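Side-chain contacts in putative N-acetylmuramoyl-L-alanine amidase,autolysin cwp6 (Peptoclostridium difficile, PDB 5J72), which probably hydrolyses the amide bond between N-acetylmuramic acid and L-alanine in peptidoglycan, using zinc, while its CWB2 repeats anchor it in the cell wall: residues 415-420 with 425-430; 493-498 with 632-637; 509-514 with 588-593; 543-548 with 554-559; 614-617 with 621-624. All coordinates share one frame; numbering follows the deposited sequence.

Contact 1. Residues 415-420 with 425-430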
# COMPACT_ATOMS: atom_id res chain seq x y z
N VAL A 415 12.68 3.06 0.68
CA VAL A 415 11.45 3.31 -0.02
C VAL A 415 11.75 3.04 -1.46
O VAL A 415 12.71 3.58 -2.02
CB VAL A 415 10.98 4.78 0.17
CG1 VAL A 415 9.80 5.09 -0.76
CG2 VAL A 415 10.63 5.04 1.61
N TYR A 416 10.96 2.16 -2.10
CA TYR A 416 11.18 1.93 -3.50
C TYR A 416 10.14 2.64 -4.29
O TYR A 416 8.95 2.44 -4.01
CB TYR A 416 11.05 0.44 -3.85
CG TYR A 416 12.16 -0.40 -3.25
CD1 TYR A 416 13.21 -0.84 -4.02
CD2 TYR A 416 12.12 -0.78 -1.91
CE1 TYR A 416 14.23 -1.66 -3.47
CE2 TYR A 416 13.11 -1.59 -1.36
CZ TYR A 416 14.16 -2.03 -2.15
OH TYR A 416 15.11 -2.84 -1.53
N GLN A 417 10.52 3.43 -5.24
CA GLN A 417 9.54 4.12 -6.09
C GLN A 417 9.37 3.32 -7.36
O GLN A 417 10.28 3.15 -8.17
CB GLN A 417 10.05 5.53 -6.42
CG GLN A 417 9.23 6.22 -7.48
CD GLN A 417 9.78 7.66 -7.68
OE1 GLN A 417 10.75 8.04 -7.03
NE2 GLN A 417 9.16 8.46 -8.57
N ILE A 418 8.16 2.80 -7.57
CA ILE A 418 7.86 1.98 -8.73
C ILE A 418 7.30 2.76 -9.88
O ILE A 418 6.29 3.46 -9.72
CB ILE A 418 6.81 0.89 -8.33
CG1 ILE A 418 7.27 0.14 -7.05
CG2 ILE A 418 6.59 -0.08 -9.51
CD1 ILE A 418 8.65 -0.58 -7.22
N GLY A 419 7.91 2.67 -11.03
CA GLY A 419 7.37 3.37 -12.16
C GLY A 419 7.74 4.84 -12.15
O GLY A 419 8.23 5.41 -11.20
N ASP A 420 7.49 5.43 -13.30
CA ASP A 420 7.75 6.84 -13.54
C ASP A 420 6.41 7.63 -13.59
O ASP A 420 5.41 7.11 -14.08
CB ASP A 420 8.43 6.98 -14.90
CG ASP A 420 8.89 8.40 -15.10
OD1 ASP A 420 8.42 9.03 -16.05
OD2 ASP A 420 9.72 8.87 -14.28
N SER A 425 7.60 15.55 -5.29
CA SER A 425 6.94 16.10 -4.13
C SER A 425 6.26 14.98 -3.27
O SER A 425 6.38 14.91 -2.05
CB SER A 425 5.88 17.08 -4.65
OG SER A 425 5.06 17.54 -3.61
N VAL A 426 5.53 14.12 -3.95
CA VAL A 426 4.79 13.01 -3.31
C VAL A 426 5.70 11.91 -2.75
O VAL A 426 5.56 11.55 -1.58
CB VAL A 426 3.87 12.48 -4.44
CG1 VAL A 426 3.06 11.27 -3.94
CG2 VAL A 426 2.94 13.63 -4.92
N ILE A 427 6.63 11.41 -3.58
CA ILE A 427 7.51 10.34 -3.09
C ILE A 427 8.40 10.89 -1.92
O ILE A 427 8.60 10.22 -0.89
CB ILE A 427 8.33 9.74 -4.30
CG1 ILE A 427 9.11 8.47 -3.81
CG2 ILE A 427 9.29 10.78 -4.89
CD1 ILE A 427 8.09 7.29 -3.51
N ASN A 428 8.86 12.14 -2.04
CA ASN A 428 9.69 12.70 -0.97
C ASN A 428 8.92 12.89 0.29
O ASN A 428 9.46 12.73 1.38
CB ASN A 428 10.33 14.07 -1.39
CG ASN A 428 11.04 14.68 -0.19
OD1 ASN A 428 10.49 15.59 0.46
ND2 ASN A 428 12.19 14.15 0.25
N SER A 429 7.60 13.22 0.18
CA SER A 429 6.77 13.37 1.38
C SER A 429 6.68 12.03 2.09
O SER A 429 6.80 11.93 3.31
CB SER A 429 5.34 13.82 1.00
OG SER A 429 4.51 13.77 2.14
N ILE A 430 6.42 10.97 1.29
CA ILE A 430 6.32 9.64 1.90
C ILE A 430 7.67 9.19 2.54
O ILE A 430 7.69 8.65 3.66
CB ILE A 430 5.90 8.64 0.79
CG1 ILE A 430 4.39 8.88 0.47
CG2 ILE A 430 6.09 7.17 1.32
CD1 ILE A 430 3.98 8.27 -0.89

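Contact 2. Residues 493-498 with 632-637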
# COMPACT_ATOMS: atom_id res chain seq x y z
N ARG A 493 -7.11 17.64 -2.12
CA ARG A 493 -5.76 17.36 -2.60
C ARG A 493 -5.77 16.94 -4.06
O ARG A 493 -4.82 17.27 -4.76
CB ARG A 493 -5.10 16.23 -1.78
CG ARG A 493 -4.85 16.67 -0.37
CD ARG A 493 -3.94 15.68 0.37
NE ARG A 493 -3.58 16.29 1.66
CZ ARG A 493 -3.16 15.60 2.71
NH1 ARG A 493 -3.02 14.27 2.64
NH2 ARG A 493 -2.86 16.22 3.84
N SER A 494 -6.77 16.20 -4.48
CA SER A 494 -6.84 15.76 -5.87
C SER A 494 -7.03 16.98 -6.82
O SER A 494 -6.81 16.83 -8.03
CB SER A 494 -7.98 14.78 -6.04
OG SER A 494 -9.21 15.48 -6.14
N LYS A 495 -7.45 18.15 -6.30
CA LYS A 495 -7.61 19.36 -7.13
C LYS A 495 -6.45 20.31 -6.91
O LYS A 495 -6.54 21.47 -7.31
CB LYS A 495 -8.94 20.05 -6.81
CG LYS A 495 -10.12 19.13 -7.06
CD LYS A 495 -10.00 18.56 -8.46
CE LYS A 495 -11.36 18.33 -9.03
NZ LYS A 495 -11.67 16.90 -9.14
N GLY A 496 -5.36 19.87 -6.27
CA GLY A 496 -4.20 20.74 -6.10
C GLY A 496 -4.26 21.74 -4.96
O GLY A 496 -3.47 22.67 -4.93
N ILE A 497 -5.21 21.57 -4.00
CA ILE A 497 -5.29 22.48 -2.86
C ILE A 497 -4.52 21.85 -1.69
O ILE A 497 -4.68 20.66 -1.47
CB ILE A 497 -6.83 22.73 -2.54
CG1 ILE A 497 -7.46 23.60 -3.68
CG2 ILE A 497 -6.99 23.44 -1.17
CD1 ILE A 497 -8.99 23.45 -3.93
N ASN A 498 -3.71 22.58 -0.99
CA ASN A 498 -2.97 22.07 0.14
C ASN A 498 -3.89 21.94 1.32
O ASN A 498 -4.62 22.88 1.60
CB ASN A 498 -1.86 23.03 0.52
CG ASN A 498 -0.96 23.28 -0.65
OD1 ASN A 498 -0.59 24.44 -0.90
ND2 ASN A 498 -0.63 22.25 -1.43
N GLY A 632 -17.53 22.36 -2.21
CA GLY A 632 -17.95 23.68 -1.73
C GLY A 632 -16.77 24.50 -1.30
O GLY A 632 -16.73 25.71 -1.51
N ILE A 633 -15.75 23.88 -0.65
CA ILE A 633 -14.57 24.63 -0.25
C ILE A 633 -13.77 25.11 -1.50
O ILE A 633 -13.30 26.26 -1.53
CB ILE A 633 -13.63 23.75 0.66
CG1 ILE A 633 -14.37 23.53 2.04
CG2 ILE A 633 -12.21 24.43 0.86
CD1 ILE A 633 -13.62 22.44 2.94
N GLU A 634 -13.59 24.21 -2.46
CA GLU A 634 -12.87 24.55 -3.70
C GLU A 634 -13.63 25.74 -4.40
O GLU A 634 -12.96 26.68 -4.88
CB GLU A 634 -12.85 23.33 -4.61
CG GLU A 634 -12.33 23.67 -6.00
CD GLU A 634 -12.46 22.48 -6.95
OE1 GLU A 634 -13.50 21.80 -6.94
OE2 GLU A 634 -11.49 22.26 -7.70
N ASP A 635 -14.95 25.69 -4.45
CA ASP A 635 -15.75 26.80 -4.98
C ASP A 635 -15.34 28.09 -4.36
O ASP A 635 -15.24 29.11 -5.05
CB ASP A 635 -17.22 26.67 -4.61
CG ASP A 635 -17.94 25.58 -5.32
OD1 ASP A 635 -17.46 25.15 -6.39
OD2 ASP A 635 -19.01 25.14 -4.83
N THR A 636 -15.11 28.06 -3.07
CA THR A 636 -14.77 29.23 -2.32
C THR A 636 -13.35 29.70 -2.45
O THR A 636 -13.17 30.91 -2.65
CB THR A 636 -15.08 28.93 -0.82
OG1 THR A 636 -16.42 28.47 -0.70
CG2 THR A 636 -14.92 30.17 0.04
N VAL A 637 -12.34 28.82 -2.40
CA VAL A 637 -10.97 29.33 -2.38
C VAL A 637 -10.25 29.36 -3.73
O VAL A 637 -9.18 29.98 -3.80
CB VAL A 637 -10.08 28.50 -1.37
CG1 VAL A 637 -10.69 28.49 0.05
CG2 VAL A 637 -9.90 27.09 -1.87

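Contact 3. Residues 509-514 with 588-593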
# COMPACT_ATOMS: atom_id res chain seq x y z
N MET A 509 -8.06 16.37 21.18
CA MET A 509 -7.44 17.59 20.73
C MET A 509 -8.35 18.78 21.13
O MET A 509 -9.53 18.78 20.74
CB MET A 509 -7.22 17.60 19.20
CG MET A 509 -6.36 18.77 18.80
SD MET A 509 -5.99 18.56 17.02
CE MET A 509 -4.83 19.85 16.73
N ALA A 510 -7.81 19.77 21.85
CA ALA A 510 -8.64 20.89 22.33
C ALA A 510 -8.93 21.93 21.24
O ALA A 510 -8.16 22.09 20.29
CB ALA A 510 -7.90 21.61 23.47
N LEU A 511 -10.02 22.70 21.44
CA LEU A 511 -10.40 23.75 20.52
C LEU A 511 -9.26 24.74 20.36
O LEU A 511 -8.98 25.22 19.26
CB LEU A 511 -11.70 24.44 21.09
CG LEU A 511 -12.93 23.49 21.12
CD1 LEU A 511 -14.12 24.24 21.79
CD2 LEU A 511 -13.44 23.04 19.64
N GLY A 512 -8.58 25.05 21.47
CA GLY A 512 -7.49 26.01 21.44
C GLY A 512 -6.31 25.50 20.66
O GLY A 512 -5.55 26.28 20.07
N GLU A 513 -6.13 24.17 20.62
CA GLU A 513 -5.01 23.64 19.80
C GLU A 513 -5.39 23.71 18.26
O GLU A 513 -4.57 24.10 17.41
CB GLU A 513 -4.72 22.18 20.18
CG GLU A 513 -3.45 21.77 19.43
CD GLU A 513 -2.86 20.42 19.84
OE1 GLU A 513 -3.46 19.70 20.70
OE2 GLU A 513 -1.78 20.09 19.26
N ARG A 514 -6.65 23.37 17.93
CA ARG A 514 -7.12 23.42 16.54
C ARG A 514 -7.02 24.82 16.06
O ARG A 514 -6.61 25.07 14.92
CB ARG A 514 -8.56 22.92 16.48
CG ARG A 514 -8.65 21.47 16.97
CD ARG A 514 -10.08 21.15 17.37
NE ARG A 514 -10.18 19.91 18.12
CZ ARG A 514 -10.75 18.80 17.66
NH1 ARG A 514 -11.23 18.75 16.41
NH2 ARG A 514 -10.89 17.75 18.45
N TYR A 588 -19.94 32.66 19.23
CA TYR A 588 -20.05 31.68 20.31
C TYR A 588 -19.00 30.55 20.15
O TYR A 588 -18.39 30.12 21.13
CB TYR A 588 -21.42 31.11 20.19
CG TYR A 588 -21.67 29.94 21.10
CD1 TYR A 588 -21.66 28.65 20.61
CD2 TYR A 588 -21.92 30.13 22.45
CE1 TYR A 588 -21.91 27.56 21.44
CE2 TYR A 588 -22.17 29.05 23.29
CZ TYR A 588 -22.17 27.77 22.78
OH TYR A 588 -22.45 26.71 23.60
N LEU A 589 -18.84 30.03 18.92
CA LEU A 589 -17.92 28.91 18.68
C LEU A 589 -16.49 29.36 18.77
O LEU A 589 -16.02 30.27 18.07
CB LEU A 589 -18.21 28.32 17.25
CG LEU A 589 -19.53 27.63 17.17
CD1 LEU A 589 -19.86 27.41 15.68
CD2 LEU A 589 -19.54 26.29 17.91
N TYR A 590 -15.75 28.69 19.63
CA TYR A 590 -14.32 28.98 19.82
C TYR A 590 -13.56 28.99 18.51
O TYR A 590 -12.74 29.90 18.26
CB TYR A 590 -13.72 27.88 20.76
CG TYR A 590 -12.33 28.22 21.26
CD1 TYR A 590 -11.23 28.20 20.41
CD2 TYR A 590 -12.13 28.60 22.59
CE1 TYR A 590 -9.97 28.53 20.86
CE2 TYR A 590 -10.86 28.95 23.05
CZ TYR A 590 -9.78 28.91 22.18
OH TYR A 590 -8.52 29.26 22.59
N VAL A 591 -13.82 27.99 17.61
CA VAL A 591 -12.93 27.97 16.38
C VAL A 591 -13.26 29.09 15.42
O VAL A 591 -12.49 29.33 14.47
CB VAL A 591 -12.97 26.59 15.68
CG1 VAL A 591 -12.44 25.53 16.66
CG2 VAL A 591 -14.39 26.23 15.23
N LEU A 592 -14.40 29.78 15.65
CA LEU A 592 -14.74 30.94 14.81
C LEU A 592 -14.19 32.21 15.49
O LEU A 592 -13.45 32.98 14.91
CB LEU A 592 -16.28 31.03 14.65
CG LEU A 592 -16.82 30.39 13.37
CD1 LEU A 592 -16.39 28.95 13.26
CD2 LEU A 592 -18.31 30.50 13.32
N ARG A 593 -14.52 32.37 16.77
CA ARG A 593 -14.15 33.58 17.51
C ARG A 593 -12.68 33.78 17.61
O ARG A 593 -12.20 34.91 17.51
CB ARG A 593 -14.79 33.50 18.93
CG ARG A 593 -14.43 34.74 19.84
CD ARG A 593 -15.18 34.58 21.19
NE ARG A 593 -14.53 33.57 22.03
CZ ARG A 593 -14.96 32.33 22.24
NH1 ARG A 593 -16.11 31.92 21.70
NH2 ARG A 593 -14.24 31.48 22.96
O HOH W 1 -6.00 28.93 20.58

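Contact 4. Residues 543-548 with 554-559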
# COMPACT_ATOMS: atom_id res chain seq x y z
N ILE A 543 -24.79 25.44 8.64
CA ILE A 543 -23.39 25.76 8.76
C ILE A 543 -23.31 27.08 9.52
O ILE A 543 -24.06 27.99 9.21
CB ILE A 543 -22.78 25.88 7.33
CG1 ILE A 543 -23.00 24.51 6.54
CG2 ILE A 543 -21.28 26.27 7.44
CD1 ILE A 543 -22.39 24.47 5.18
N TYR A 544 -22.40 27.19 10.47
CA TYR A 544 -22.18 28.43 11.20
C TYR A 544 -21.08 29.19 10.58
O TYR A 544 -20.07 28.58 10.18
CB TYR A 544 -21.79 28.12 12.65
CG TYR A 544 -22.99 27.63 13.41
CD1 TYR A 544 -23.28 26.29 13.48
CD2 TYR A 544 -23.88 28.54 14.00
CE1 TYR A 544 -24.42 25.83 14.11
CE2 TYR A 544 -25.03 28.09 14.61
CZ TYR A 544 -25.30 26.74 14.67
OH TYR A 544 -26.45 26.27 15.24
N TYR A 545 -21.20 30.51 10.50
CA TYR A 545 -20.11 31.28 9.94
C TYR A 545 -19.87 32.51 10.87
O TYR A 545 -20.60 32.63 11.83
CB TYR A 545 -20.40 31.68 8.47
CG TYR A 545 -21.63 32.57 8.33
CD1 TYR A 545 -22.92 32.03 8.40
CD2 TYR A 545 -21.49 33.94 8.15
CE1 TYR A 545 -24.04 32.85 8.30
CE2 TYR A 545 -22.61 34.76 8.04
CZ TYR A 545 -23.88 34.22 8.12
OH TYR A 545 -24.96 35.06 8.00
N LYS A 546 -18.86 33.35 10.61
CA LYS A 546 -18.54 34.42 11.57
C LYS A 546 -19.59 35.56 11.51
O LYS A 546 -19.99 36.00 10.42
CB LYS A 546 -17.17 34.98 11.26
CG LYS A 546 -16.02 34.02 11.47
CD LYS A 546 -14.74 34.73 11.26
CE LYS A 546 -13.57 33.86 11.57
NZ LYS A 546 -12.26 34.62 11.50
N VAL A 547 -20.04 36.03 12.68
CA VAL A 547 -21.06 37.08 12.73
C VAL A 547 -20.59 38.33 11.98
O VAL A 547 -21.41 38.96 11.35
CB VAL A 547 -21.39 37.37 14.23
CG1 VAL A 547 -20.23 38.08 14.90
CG2 VAL A 547 -22.68 38.19 14.33
N LYS A 548 -19.31 38.66 12.01
CA LYS A 548 -18.80 39.84 11.31
C LYS A 548 -19.15 39.84 9.81
O LYS A 548 -19.17 40.90 9.19
CB LYS A 548 -17.28 39.92 11.48
CG LYS A 548 -16.48 39.13 10.44
CD LYS A 548 -15.00 39.30 10.65
CE LYS A 548 -14.23 38.77 9.47
NZ LYS A 548 -12.78 38.94 9.65
N THR A 554 -16.09 36.32 3.32
CA THR A 554 -15.56 35.00 2.98
C THR A 554 -16.29 33.87 3.69
O THR A 554 -16.64 32.91 3.03
CB THR A 554 -14.06 34.95 3.30
OG1 THR A 554 -13.40 36.03 2.61
CG2 THR A 554 -13.40 33.61 2.85
N THR A 555 -16.57 33.97 5.02
CA THR A 555 -17.20 32.82 5.69
C THR A 555 -18.63 32.67 5.34
O THR A 555 -19.17 31.58 5.38
CB THR A 555 -16.98 32.87 7.24
OG1 THR A 555 -17.80 33.89 7.83
CG2 THR A 555 -15.54 33.16 7.58
N LYS A 556 -19.29 33.76 5.00
CA LYS A 556 -20.69 33.61 4.56
C LYS A 556 -20.72 32.93 3.14
O LYS A 556 -21.59 32.11 2.87
CB LYS A 556 -21.37 35.03 4.46
CG LYS A 556 -22.86 34.87 4.24
CD LYS A 556 -23.54 36.27 4.11
CE LYS A 556 -25.05 36.11 4.28
NZ LYS A 556 -25.70 37.44 4.36
N THR A 557 -19.80 33.32 2.25
CA THR A 557 -19.75 32.72 0.91
C THR A 557 -19.39 31.22 1.07
O THR A 557 -20.02 30.35 0.43
CB THR A 557 -18.70 33.43 0.07
OG1 THR A 557 -19.10 34.81 -0.07
CG2 THR A 557 -18.55 32.80 -1.31
N ALA A 558 -18.41 30.95 1.91
CA ALA A 558 -17.96 29.55 2.17
C ALA A 558 -19.13 28.75 2.66
O ALA A 558 -19.42 27.69 2.13
CB ALA A 558 -16.84 29.56 3.21
N ALA A 559 -19.89 29.25 3.66
CA ALA A 559 -21.00 28.44 4.19
C ALA A 559 -22.11 28.22 3.16
O ALA A 559 -22.73 27.15 3.12
CB ALA A 559 -21.58 29.14 5.46

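Contact 5. Residues 614-617 with 621-624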
# COMPACT_ATOMS: atom_id res chain seq x y z
N ASP A 614 -29.92 7.59 7.37
CA ASP A 614 -30.16 6.60 6.32
C ASP A 614 -29.37 7.02 5.00
O ASP A 614 -29.01 6.17 4.18
CB ASP A 614 -31.69 6.52 6.01
CG ASP A 614 -32.46 5.66 6.99
OD1 ASP A 614 -31.81 4.96 7.82
OD2 ASP A 614 -33.72 5.68 6.95
N LYS A 615 -29.12 8.32 4.83
CA LYS A 615 -28.37 8.78 3.66
C LYS A 615 -26.84 8.71 3.93
O LYS A 615 -26.04 9.04 3.03
CB LYS A 615 -28.77 10.22 3.29
CG LYS A 615 -30.22 10.33 2.80
CD LYS A 615 -30.71 11.75 2.94
CE LYS A 615 -32.18 11.84 2.62
NZ LYS A 615 -33.00 11.49 3.81
N LEU A 616 -26.44 8.30 5.14
CA LEU A 616 -25.01 8.18 5.50
C LEU A 616 -24.69 6.80 6.13
O LEU A 616 -23.77 6.68 6.95
CB LEU A 616 -24.66 9.27 6.52
CG LEU A 616 -24.87 10.67 6.03
CD1 LEU A 616 -24.96 11.64 7.22
CD2 LEU A 616 -23.73 11.01 5.11
N ASN A 617 -25.42 5.77 5.73
CA ASN A 617 -25.21 4.46 6.36
C ASN A 617 -24.21 3.52 5.68
O ASN A 617 -24.24 2.34 5.95
CB ASN A 617 -26.57 3.77 6.51
CG ASN A 617 -27.30 3.53 5.21
OD1 ASN A 617 -26.74 3.69 4.12
ND2 ASN A 617 -28.57 3.11 5.24
N LYS A 621 -21.31 6.58 1.15
CA LYS A 621 -22.16 7.73 1.37
C LYS A 621 -21.46 8.78 2.25
O LYS A 621 -21.58 9.98 1.99
CB LYS A 621 -23.45 7.27 2.02
CG LYS A 621 -24.33 6.52 1.01
CD LYS A 621 -25.52 5.94 1.73
CE LYS A 621 -26.19 4.83 0.94
NZ LYS A 621 -27.56 4.61 1.49
N VAL A 622 -20.73 8.32 3.29
CA VAL A 622 -20.00 9.29 4.12
C VAL A 622 -18.92 9.92 3.28
O VAL A 622 -18.64 11.11 3.39
CB VAL A 622 -19.41 8.58 5.37
CG1 VAL A 622 -18.43 9.54 6.11
CG2 VAL A 622 -20.53 8.15 6.29
N LYS A 623 -18.29 9.11 2.39
CA LYS A 623 -17.27 9.68 1.53
C LYS A 623 -17.94 10.76 0.59
O LYS A 623 -17.35 11.80 0.35
CB LYS A 623 -16.62 8.57 0.70
CG LYS A 623 -15.57 9.16 -0.22
CD LYS A 623 -14.84 8.08 -1.03
CE LYS A 623 -13.50 8.65 -1.48
NZ LYS A 623 -12.58 8.95 -0.33
N THR A 624 -19.17 10.53 0.13
CA THR A 624 -19.83 11.53 -0.74
C THR A 624 -20.07 12.83 0.05
O THR A 624 -19.87 13.92 -0.47
CB THR A 624 -21.16 10.96 -1.24
OG1 THR A 624 -20.81 9.84 -2.06
CG2 THR A 624 -21.97 11.98 -2.07

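Contact 1. Residues 415-420 with 425-430
Val-415 and Gln-417, alternate residues of strand 411-418, turn the same side of the strand toward helix 424-433, whose backbone keeps its distance: the CA atoms of Gln-417 and Ile-427 are 7.2 Å apart, and those of Val-415 and Ile-430 are 8.4 Å apart. No hydrogen bond links the two segments, so side chains alone bridge the gap. Ile-427 does most of this work. Its CG1 branch stands anti to the backbone N (chi1 -172°) and carries CD1 out to the strand, where this one methyl group lies 3.9 Å from Val-415 CG1 and also 3.9 Å from Gln-417 CB. A beta-branched valine suits the strand position, offering a compact methyl that slides past the isoleucine. Gln-417 behaves differently. With its CG also anti to N and the chain straight beyond it, the side chain crosses Ile-427 at a slant and brings its amide oxygen near the branch point: OE1 is 3.6 Å from Ile-427 CG1 and 3.8 Å from Ile-427 CG2. These are van der Waals contacts of a polar atom with hydrocarbon, so CB and the amide end both serve as packing surface.

The contact joins strand 411-418 of the third CWB2 repeat to helix 424-433, the next helix in the chain. Strand 411-418 runs parallel to both of its neighbours, strand 362-370 and strand 128-135. Val-368 of the former touches both Val-415 and Ile-427, while Tyr-416, directed away from helix 424-433, packs against Leu-387 of helix 375-387.

Contact 2. Residues 493-498 with 632-637
Glu-634, on the C-terminal helix 619-637, packs against Lys-495 and Ile-497 just where helix 477-494 ends in a Schellman motif. Gly-496 is the C-prime residue of that motif; its positive phi of 81° turns the chain out of the helix, and Lys-495 and Ile-497, on either side of it in sequence, both face helix 619-637. From the glutamate's CB outward, the surroundings change from apolar to polar. CB lies 3.9 Å from Ile-497 CD1, and CG is as close to the same methyl, the two side chains meeting at about a right angle. CG stands anti to the backbone N (chi1 171°) and the chain continues extended, which takes the carboxylate past the isoleucine to the lysine. There CD is 4.1 Å from Lys-495 CG, and OE2 rests 3.5 Å from that same CG. The other oxygen, OE1, is hydrogen-bonded to Tyr-491 OH, of helix 477-494 one turn before Lys-495. The carboxylate thus lies on the aliphatic part of the lysine. Bends in the lysine chain lead its ammonium aside, leaving NZ 5.6 Å from Glu-634 OE2, at most a long-range attraction, with no contact of the charged atoms. Isoleucine fits the inner position, being also in touch with Val-454 of the central sheet, and it extends the apolar seam along the helix: Ile-497 CD1 reaches Val-637 CG2 at 4.3 Å.

Contact 3. Residues 509-514 with 588-593
Leu-511 and Tyr-590 meet where two helices of the amidase domain begin, each one residue beyond an N-cap position, held by Ala-510 and Leu-589 respectively. The leucine approaches the ring through its CB, which is 4.2 Å from the centroid and 30° off the normal, an off-centre CH-pi contact. Its two methyls then divide: Leu-511 CD1 lies 3.8 Å from Tyr-590 CB, and Leu-511 CD2 reaches Val-591 CG1 at 4.0 Å. A branched leucine is apt here because one residue can meet two consecutive residues of the facing helix. Farther along the ring, Tyr-590 CE1 comes within 3.6 Å of Gly-512 CA, a closeness that the missing side chain of glycine allows. Tyr-590 CG is anti to the backbone N (chi1 -168°), which lays the ring along the first turn of helix 511-521. At its far end a water lying in the ring plane donates to Gly-512 O and is hydrogen-bonded to Tyr-590 OH, a polar bridge beside the apolar patch.

In the next shell, Val-591 also packs on Phe-526 and Ser-528 of strand 525-532, the strand that carries the zinc ligand His-530; the side chain of Leu-511 is about 8 Å from the zinc ion. Arg-514 ties the start of the first helix to the same region, since it forms a salt bridge with Asp-457 and a hydrogen bond to the carbonyl of the zinc ligand His-460. It grips Met-509 O side-on, with NE and NH2 both donating to that oxygen, each at 2.9 Å.

Contact 4. Residues 543-548 with 554-559
Ile-543 and Tyr-545 run closely over the first turns of helix 554-569, with CA separations of 5.8 Å from Ile-543 to Ala-559 and 5.4 Å from Tyr-545 to Thr-555. Small residues make this nearness possible. Ala-559, whose side chain is a lone CB, presses it on Ile-543 CG2 at 3.5 Å, tighter than usual van der Waals contact, and its carbonyl O lies 3.4 Å from Ile-543 CD1. Thr-555 bonds to the backbone opposite: its OG1 accepts from Lys-546 N at 3.0 Å, with an angle of 151° at the hydrogen, and has a second partner in Asp-549. The same OG1 lies at the edge of the Tyr-545 ring, in its plane. Tyr-545 CG sits between its backbone N and carbonyl carbon (chi1 62°), and from there the ring runs beside Lys-556, both side chains pointing the same way. Lys-556 CG covers one ring face in a CH-pi contact, 4.2 Å from the centroid, while the lysine's NZ goes on to Lys-550 O.

This is the opening step of a beta-alpha-beta unit, strand 541-544, helix 554-569 and strand 574-578. Ile-577 of the last strand touches Tyr-545, Lys-556 and Ala-559, and Ile-600 of strand 599-606 meets Ile-543, Tyr-545 and Thr-555.

Contact 5. Residues 614-617 with 621-624
Lys-621 leaves its helix with CG anti to the carbonyl carbon (chi1 -72°) and stays extended to the end, while Asn-617 holds CG between its own backbone N and carbonyl carbon (chi1 60°), which swings the amide back toward the lysine. This brings the ammonium to the amide oxygen, the two chains crossing at a slant: Lys-621 NZ donates to Asn-617 OD1 at 2.9 Å, tilted 23° from the plane of the amide carbonyl. A second, weak bond runs from the same NZ to Asp-614 O at 3.4 Å. The lysine's methylenes pass along another carbonyl, with Lys-621 CB 3.3 Å from Lys-615 O. A long, flexible cation suits this place, where the carbonyls of Asp-614 and Lys-615 come together in the turn after helix 610-614 and would probably favour a positive charge.

The inner side is mostly hydrocarbon: Val-622 CG2 lies 4.3 Å from Leu-616 CB, and closer, at 3.6 Å, to the carbonyl Leu-616 O. Beyond it, Val-622 rests on Tyr-480 and Thr-484 of helix 477-494, and Leu-616 touches Phe-570. The whole is a short turn between two consecutive helices, leading from helix 610-614 into the C-terminal helix of the amidase domain.

From the N terminus, contact 1 comes first and closes a short strand-to-helix loop in the third CWB2 repeat, complete before the others open. Contact 2 then spans most of the amidase domain, tying the end of helix 477-494 to the C-terminal helix 619-637, and the remaining three fall within its loop. Contact 3 joins helices 511-521 and 590-593 near the zinc site and itself encloses contact 4, the tight start of a beta-alpha-beta unit; these two touch, as do contacts 2 and 4. Contact 5 follows contact 3 in series, closes the short turn between helices 610-614 and 619-637, and shares the latter with contact 2. No two loops cross.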